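Local coordinates for type III Pentaketide Synthase (Neurospora crassa, PDB 3EUO), which probably acts as an acyltransferase of the chalcone and stilbene synthase family, a type III polyketide synthase that builds pentaketides, at residues P83-A88 with D203-V208. Residues are numbered along the deposited sequence; the frame is centred on the assembly and turned at random.
Sequences PLAVEA and DCASAV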
loop_
_atom_site.group_PDB
_atom_site.type_symbol
_atom_site.label_atom_id
_atom_site.label_comp_id
_atom_site.label_asym_id
_atom_site.label_seq_id
_atom_site.Cartn_x
_atom_site.Cartn_y
_atom_site.Cartn_z
ATOM N N PRO A 83 8.344 -14.742 -9.116
ATOM C CA PRO A 83 9.489 -14.947 -10.019
ATOM C C PRO A 83 9.543 -13.964 -11.200
ATOM O O PRO A 83 10.637 -13.615 -11.659
ATOM C CB PRO A 83 9.273 -16.380 -10.528
ATOM C CG PRO A 83 8.503 -17.041 -9.427
ATOM C CD PRO A 83 7.550 -15.980 -8.977
ATOM N N LEU A 84 8.376 -13.538 -11.693
ATOM C CA LEU A 84 8.302 -12.555 -12.775
ATOM C C LEU A 84 8.824 -11.218 -12.267
ATOM O O LEU A 84 9.585 -10.528 -12.954
ATOM C CB LEU A 84 6.853 -12.388 -13.260
ATOM C CG LEU A 84 6.085 -13.621 -13.736
ATOM C CD1 LEU A 84 4.624 -13.275 -14.014
ATOM C CD2 LEU A 84 6.755 -14.228 -14.964
ATOM N N ALA A 85 8.413 -10.865 -11.053
ATOM C CA ALA A 85 8.823 -9.610 -10.427
ATOM C C ALA A 85 10.326 -9.600 -10.149
ATOM O O ALA A 85 10.996 -8.575 -10.318
ATOM C CB ALA A 85 8.040 -9.387 -9.148
ATOM N N VAL A 86 10.849 -10.748 -9.730
ATOM C CA VAL A 86 12.275 -10.881 -9.464
ATOM C C VAL A 86 13.054 -10.675 -10.771
ATOM O O VAL A 86 14.020 -9.917 -10.804
ATOM C CB VAL A 86 12.626 -12.233 -8.788
ATOM C CG1 VAL A 86 14.139 -12.426 -8.694
ATOM C CG2 VAL A 86 12.002 -12.319 -7.385
ATOM N N GLU A 87 12.605 -11.316 -11.847
ATOM C CA GLU A 87 13.316 -11.211 -13.131
ATOM C C GLU A 87 13.237 -9.814 -13.762
ATOM O O GLU A 87 14.238 -9.306 -14.283
ATOM C CB GLU A 87 12.838 -12.303 -14.096
ATOM C CG GLU A 87 13.479 -12.270 -15.491
ATOM C CD GLU A 87 14.990 -12.532 -15.489
ATOM O OE1 GLU A 87 15.541 -13.021 -14.475
ATOM O OE2 GLU A 87 15.629 -12.247 -16.523
ATOM N N ALA A 88 12.057 -9.188 -13.701
ATOM C CA ALA A 88 11.875 -7.819 -14.193
ATOM C C ALA A 88 12.778 -6.844 -13.431
ATOM O O ALA A 88 13.441 -5.999 -14.028
ATOM C CB ALA A 88 10.412 -7.396 -14.067
ATOM N N ASP A 203 -1.417 -11.067 -17.249
ATOM C CA ASP A 203 -0.418 -11.175 -16.185
ATOM C C ASP A 203 0.925 -10.634 -16.670
ATOM O O ASP A 203 1.314 -10.870 -17.817
ATOM C CB ASP A 203 -0.232 -12.637 -15.748
ATOM C CG ASP A 203 -1.542 -13.322 -15.389
ATOM O OD1 ASP A 203 -2.523 -12.621 -15.062
ATOM O OD2 ASP A 203 -1.587 -14.570 -15.436
ATOM N N CYS A 204 1.624 -9.921 -15.790
ATOM C CA CYS A 204 2.911 -9.322 -16.131
ATOM C C CYS A 204 3.594 -8.767 -14.899
ATOM O O CYS A 204 2.940 -8.423 -13.916
ATOM C CB CYS A 204 2.722 -8.174 -17.132
ATOM S SG CYS A 204 4.264 -7.458 -17.784
ATOM N N ALA A 205 4.919 -8.663 -14.963
ATOM C CA ALA A 205 5.643 -7.840 -13.998
ATOM C C ALA A 205 6.554 -6.915 -14.766
ATOM O O ALA A 205 7.102 -7.290 -15.797
ATOM C CB ALA A 205 6.437 -8.692 -13.026
ATOM N N SER A 206 6.700 -5.692 -14.269
ATOM C CA SER A 206 7.572 -4.724 -14.908
ATOM C C SER A 206 8.181 -3.834 -13.848
ATOM O O SER A 206 7.585 -3.618 -12.795
ATOM C CB SER A 206 6.802 -3.888 -15.919
ATOM O OG SER A 206 5.733 -3.208 -15.297
ATOM N N ALA A 207 9.376 -3.326 -14.129
ATOM C CA ALA A 207 10.102 -2.520 -13.156
ATOM C C ALA A 207 10.924 -1.443 -13.832
ATOM O O ALA A 207 11.336 -1.595 -14.984
ATOM C CB ALA A 207 10.999 -3.411 -12.297
ATOM N N VAL A 208 11.124 -0.341 -13.114
ATOM C CA VAL A 208 12.094 0.674 -13.505
ATOM C C VAL A 208 12.968 1.027 -12.307
ATOM O O VAL A 208 12.581 0.822 -11.152
ATOM C CB VAL A 208 11.451 1.967 -14.098
ATOM C CG1 VAL A 208 10.570 1.635 -15.314
ATOM C CG2 VAL A 208 10.659 2.742 -13.042
#
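The methyl of Ala205 is the bump at the middle of this contact, and it fits into a hollow formed by Leu84, Ala85 and Ala88 on the face of the helix turned to the strand. Its CB presses against the helix backbone itself, 3.5 Å from Ala85 N and 3.6 Å from Leu84 C; a larger group would hold that backbone off the strand, whereas a methyl fits the short gap. The wall on one side is Leu84, whose CB lies 3.7 Å from Ala205 CB. CG stands beside the backbone N and anti to the carbonyl carbon (chi1 -56°), and the side chain also touches Gln11 of strand 4-11, a buried setting that suits an apolar leucine.

One turn on, Ala88 is the bump and the strand supplies the hollow. Its methyl settles over the backbone between Ala205 and Ala207, with CB 3.7 Å from Ala205 O and 4.0 Å from Ser206 CA. Ala207 lies against the carbonyl of Ala88, its CB 4.0 Å from Ala88 O. Small residues on both surfaces let the axes of helix segment 83-88 and strand segment 204-208 come within 6.9 Å, their directions 28° apart.

The alternation of the strand places Cys204, Ser206 and Val208 on its other face, where a serine can be buried because Ser206 OG is hydrogen-bonded to Ala333 O. Helix 70-96 thus packs on one face of the large mixed sheet of this thiolase-like fold. Strand 204-211 runs antiparallel between strands 4-11 and 168-175; the methyl of Ala85 touches Leu172 and Leu174 of the latter and also meets Val123 of helix 119-127, the neighbour against which Val86 packs as well.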